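Local coordinates for protein esterase YbfF (Escherichia coli, PDB 3BF7) that probably hydrolyses ester and thioester bonds as a serine hydrolase of the alpha/beta hydrolase fold with a helical cap, at residues 60-64 and 65-69; 208-211 and 212-215. The protein carries 1 engineered substitution. All coordinates share one frame; numbering follows the deposited sequence.

Both contacts are local and sit where a loop passes into a helix of the alpha/beta hydrolase core: contact 1 at the start of helix 64-78, contact 2 in the turn that runs into the first residues of helix 214-220. Their centres lie 24 Å apart and their nearest atoms about 9 Å, so they do not touch. Both come close to the probable active site, where Ser-89, His-234 and Asp-113 show the geometry of a Ser-His-Asp triad. Tyr-208 of contact 2 reaches that group directly, stacking on His-234 and touching Ser-89 and Asp-113. Tyr-64 of contact 1 comes near it without touching and packs against helix 90-101, which follows the serine.

Contact 1. Residues 60-64 and 65-69; sequences PVMNY and PAMAQ
Val-61 opens the contact lightly, its CG1 lying 4.3 Å from CB of Ala-66, while its carbonyl oxygen takes a hydrogen bond from Arg-51. The side chain of Met-62 sets out away from the helix, but a bend at chi2 (67°) brings the methyl CE to 3.9 Å from SD of Met-67, the two thioether chains crossing at about a right angle. Asn-63 carries the polar part. With chi1 at 61°, its CG stands between backbone N and carbonyl carbon, which sets OD1 before the first turn to accept from Ala-66 N at 2.9 Å, the donor tilted 27° from the amide carbonyl plane. Its backbone O accepts from Met-67 N at 3.1 Å. Tyr-64 runs alongside Met-67, both pointing the same way: methyl CE of Met-67 meets ring atom CE1 of Tyr-64 at 3.5 Å, and SD lies 4.9 Å from the ring centroid, an oblique Met-aromatic contact. The tyrosine OH is hydrogen-bonded to the backbone O of Ile-185. Backbone O of Tyr-64 accepts from Ala-68 N at 2.8 Å. The OD1 bond makes Asn-63 the N-cap, and the two backbone bonds are the first of helix 64-78 in the alpha/beta hydrolase core.

Contact 2. Residues 208-211 and 212-215; sequences YVSE and QYRD
Ser-210 and Tyr-213 meet first through the backbone: Tyr-213 N gives a hydrogen bond to Ser-210 O at 3.1 Å, nearly straight at 164°. One residue on, Arg-214 N bonds to Glu-211 O at 3.1 Å. Two successive bonds of three-residue spacing thus wind the chain before the regular helix. The Tyr-213 ring lies against the loop, its CD2 3.6 Å from Tyr-208 O. CG of Gln-212 covers one face of the ring, over its centre, whereas the fit of the Gln-212 amide against the Ser-210 hydroxyl is too tight in the model and remains doubtful.

On the other flank, Glu-211 bends at chi2 (61°), laying its carboxylate beside the aliphatic part of Arg-214, with OE1 3.6 Å from CD of Arg-214. Any attraction between the charges is probably long-range, as OE1 of Glu-211 stays 4.5 Å from NE of Arg-214 and well out of the guanidinium plane, with no N-H pointing at it. Water supplies the polar link: one molecule donates to Glu-211 OE2 at 2.7 Å and to Asp-215 OD1, and accepts from Arg-214 NH1 at the guanidinium edge. A second donates to Glu-211 O and accepts from Asp-215 N, so that carbonyl serves both a water and Arg-214 N.

In the next shell, the OH of Tyr-119 is hydrogen-bonded to Tyr-208 O, and its ring meets those of Tyr-208 and Tyr-213 edge-to-face. Tyr-208 also makes a cation-pi contact with Arg-123. The arrangement is a water-bridged, 3-10-like turn leading into helix 214-220, joining the surface to the probable Ser-His-Asp site of an alpha/beta hydrolase.

Contact 1. Residues 60-64 and 65-69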
loop_
_atom_site.group_PDB
_atom_site.type_symbol
_atom_site.label_atom_id
_atom_site.label_comp_id
_atom_site.label_asym_id
_atom_site.label_seq_id
_atom_site.Cartn_x
_atom_site.Cartn_y
_atom_site.Cartn_z
ATOM N N PRO A 60 16.992 -7.858 -3.683
ATOM C CA PRO A 60 17.080 -8.441 -2.342
ATOM C C PRO A 60 16.871 -7.460 -1.199
ATOM O O PRO A 60 16.588 -7.870 -0.068
ATOM C CB PRO A 60 18.477 -9.063 -2.308
ATOM C CG PRO A 60 18.746 -9.379 -3.725
ATOM C CD PRO A 60 18.199 -8.164 -4.454
ATOM N N VAL A 61 17.039 -6.171 -1.479
ATOM C CA VAL A 61 16.858 -5.138 -0.462
ATOM C C VAL A 61 15.406 -4.686 -0.385
ATOM O O VAL A 61 14.780 -4.352 -1.401
ATOM C CB VAL A 61 17.738 -3.903 -0.761
ATOM C CG1 VAL A 61 17.447 -2.791 0.247
ATOM C CG2 VAL A 61 19.208 -4.293 -0.695
ATOM N N MET A 62 14.869 -4.681 0.827
ATOM C CA MET A 62 13.494 -4.271 1.042
ATOM C C MET A 62 13.383 -3.441 2.324
ATOM O O MET A 62 13.179 -3.986 3.408
ATOM C CB MET A 62 12.606 -5.516 1.132
ATOM C CG MET A 62 11.136 -5.255 0.906
ATOM S SD MET A 62 10.775 -4.753 -0.785
ATOM C CE MET A 62 8.976 -4.752 -0.719
ATOM N N ASN A 63 13.555 -2.128 2.198
ATOM C CA ASN A 63 13.433 -1.214 3.329
ATOM C C ASN A 63 12.703 0.026 2.827
ATOM O O ASN A 63 12.570 0.228 1.618
ATOM C CB ASN A 63 14.804 -0.867 3.937
ATOM C CG ASN A 63 15.736 -0.181 2.961
ATOM O OD1 ASN A 63 15.485 0.938 2.515
ATOM N ND2 ASN A 63 16.833 -0.851 2.633
ATOM N N TYR A 64 12.224 0.859 3.740
ATOM C CA TYR A 64 11.458 2.010 3.309
ATOM C C TYR A 64 12.202 3.117 2.574
ATOM O O TYR A 64 11.640 3.730 1.669
ATOM C CB TYR A 64 10.602 2.499 4.480
ATOM C CG TYR A 64 9.512 1.479 4.747
ATOM C CD1 TYR A 64 8.546 1.209 3.774
ATOM C CD2 TYR A 64 9.511 0.700 5.905
ATOM C CE1 TYR A 64 7.618 0.192 3.938
ATOM C CE2 TYR A 64 8.583 -0.327 6.078
ATOM C CZ TYR A 64 7.641 -0.574 5.087
ATOM O OH TYR A 64 6.721 -1.588 5.230
ATOM N N PRO A 65 13.463 3.398 2.940
ATOM C CA PRO A 65 14.125 4.458 2.171
ATOM C C PRO A 65 14.235 4.006 0.708
ATOM O O PRO A 65 14.090 4.803 -0.215
ATOM C CB PRO A 65 15.485 4.573 2.853
ATOM C CG PRO A 65 15.136 4.321 4.287
ATOM C CD PRO A 65 14.195 3.126 4.193
ATOM N N ALA A 66 14.478 2.712 0.510
ATOM C CA ALA A 66 14.601 2.148 -0.832
ATOM C C ALA A 66 13.280 2.253 -1.592
ATOM O O ALA A 66 13.257 2.634 -2.764
ATOM C CB ALA A 66 15.045 0.690 -0.750
ATOM N N MET A 67 12.180 1.915 -0.923
ATOM C CA MET A 67 10.868 1.990 -1.552
ATOM C C MET A 67 10.500 3.444 -1.844
ATOM O O MET A 67 9.848 3.733 -2.845
ATOM C CB MET A 67 9.813 1.323 -0.663
ATOM C CG MET A 67 9.910 -0.199 -0.669
ATOM S SD MET A 67 8.603 -1.039 0.256
ATOM C CE MET A 67 9.513 -1.616 1.682
ATOM N N ALA A 68 10.928 4.357 -0.978
ATOM C CA ALA A 68 10.651 5.776 -1.184
ATOM C C ALA A 68 11.425 6.257 -2.412
ATOM O O ALA A 68 10.893 6.985 -3.248
ATOM C CB ALA A 68 11.059 6.577 0.048
ATOM N N GLN A 69 12.684 5.844 -2.518
ATOM C CA GLN A 69 13.508 6.228 -3.660
ATOM C C GLN A 69 12.891 5.700 -4.953
ATOM O O GLN A 69 12.940 6.368 -5.987
ATOM C CB GLN A 69 14.926 5.673 -3.516
ATOM C CG GLN A 69 15.829 6.005 -4.695
ATOM C CD GLN A 69 16.141 7.483 -4.789
ATOM O OE1 GLN A 69 16.675 8.075 -3.850
ATOM N NE2 GLN A 69 15.812 8.090 -5.925
#

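Contact 2. Residues 208-211 and 212-215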
loop_
_atom_site.group_PDB
_atom_site.type_symbol
_atom_site.label_atom_id
_atom_site.label_comp_id
_atom_site.label_asym_id
_atom_site.label_seq_id
_atom_site.Cartn_x
_atom_site.Cartn_y
_atom_site.Cartn_z
ATOM N N TYR A 208 -3.966 -1.766 13.460
ATOM C CA TYR A 208 -2.845 -1.057 12.849
ATOM C C TYR A 208 -2.652 0.401 13.265
ATOM O O TYR A 208 -1.519 0.885 13.295
ATOM C CB TYR A 208 -2.933 -1.147 11.322
ATOM C CG TYR A 208 -2.414 -2.446 10.738
ATOM C CD1 TYR A 208 -1.183 -2.497 10.083
ATOM C CD2 TYR A 208 -3.164 -3.621 10.816
ATOM C CE1 TYR A 208 -0.710 -3.686 9.516
ATOM C CE2 TYR A 208 -2.701 -4.815 10.254
ATOM C CZ TYR A 208 -1.478 -4.838 9.605
ATOM O OH TYR A 208 -1.035 -6.010 9.032
ATOM N N VAL A 209 -3.735 1.107 13.584
ATOM C CA VAL A 209 -3.610 2.509 13.979
ATOM C C VAL A 209 -4.255 2.806 15.331
ATOM O O VAL A 209 -4.852 3.863 15.530
ATOM C CB VAL A 209 -4.226 3.461 12.919
ATOM C CG1 VAL A 209 -3.667 4.873 13.095
ATOM C CG2 VAL A 209 -3.930 2.951 11.519
ATOM N N SER A 210 -4.121 1.872 16.264
ATOM C CA SER A 210 -4.693 2.045 17.594
ATOM C C SER A 210 -3.924 3.074 18.424
ATOM O O SER A 210 -2.843 3.531 18.038
ATOM C CB SER A 210 -4.727 0.703 18.326
ATOM O OG SER A 210 -3.429 0.158 18.435
ATOM N N GLU A 211 -4.494 3.420 19.573
ATOM C CA GLU A 211 -3.935 4.410 20.486
ATOM C C GLU A 211 -2.472 4.249 20.896
ATOM O O GLU A 211 -1.776 5.245 21.094
ATOM C CB GLU A 211 -4.802 4.479 21.749
ATOM C CG GLU A 211 -4.322 5.466 22.805
ATOM C CD GLU A 211 -4.292 6.895 22.302
ATOM O OE1 GLU A 211 -5.320 7.360 21.767
ATOM O OE2 GLU A 211 -3.243 7.555 22.447
ATOM N N GLN A 212 -1.991 3.016 21.028
ATOM C CA GLN A 212 -0.606 2.828 21.446
ATOM C C GLN A 212 0.426 3.328 20.441
ATOM O O GLN A 212 1.607 3.433 20.769
ATOM C CB GLN A 212 -0.316 1.359 21.786
ATOM C CG GLN A 212 -0.304 0.391 20.615
ATOM C CD GLN A 212 -1.650 -0.254 20.381
ATOM O OE1 GLN A 212 -1.748 -1.292 19.723
ATOM N NE2 GLN A 212 -2.700 0.359 20.914
ATOM N N TYR A 213 -0.014 3.645 19.227
ATOM C CA TYR A 213 0.900 4.135 18.196
ATOM C C TYR A 213 0.705 5.622 17.939
ATOM O O TYR A 213 1.434 6.222 17.151
ATOM C CB TYR A 213 0.674 3.381 16.881
ATOM C CG TYR A 213 0.686 1.881 17.031
ATOM C CD1 TYR A 213 1.794 1.222 17.556
ATOM C CD2 TYR A 213 -0.426 1.122 16.675
ATOM C CE1 TYR A 213 1.794 -0.162 17.728
ATOM C CE2 TYR A 213 -0.437 -0.260 16.841
ATOM C CZ TYR A 213 0.674 -0.895 17.370
ATOM O OH TYR A 213 0.664 -2.258 17.559
ATOM N N ARG A 214 -0.269 6.218 18.614
ATOM C CA ARG A 214 -0.582 7.626 18.411
ATOM C C ARG A 214 0.539 8.621 18.703
ATOM O O ARG A 214 0.743 9.559 17.927
ATOM C CB ARG A 214 -1.832 7.996 19.209
ATOM C CG ARG A 214 -2.412 9.352 18.854
ATOM C CD ARG A 214 -3.873 9.436 19.262
ATOM N NE ARG A 214 -4.454 10.740 18.960
ATOM C CZ ARG A 214 -4.173 11.855 19.627
ATOM N NH1 ARG A 214 -3.319 11.830 20.642
ATOM N NH2 ARG A 214 -4.746 12.998 19.276
ATOM N N ASP A 215 1.264 8.439 19.804
ATOM C CA ASP A 215 2.345 9.366 20.124
ATOM C C ASP A 215 3.377 9.393 19.004
ATOM O O ASP A 215 3.784 10.463 18.548
ATOM C CB ASP A 215 3.028 8.996 21.445
ATOM C CG ASP A 215 2.133 9.214 22.650
ATOM O OD1 ASP A 215 1.259 10.102 22.595
ATOM O OD2 ASP A 215 2.315 8.505 23.663
HETATM O O HOH W 1 0.641 6.414 21.857
HETATM O O HOH W 2 -1.813 9.766 22.148
#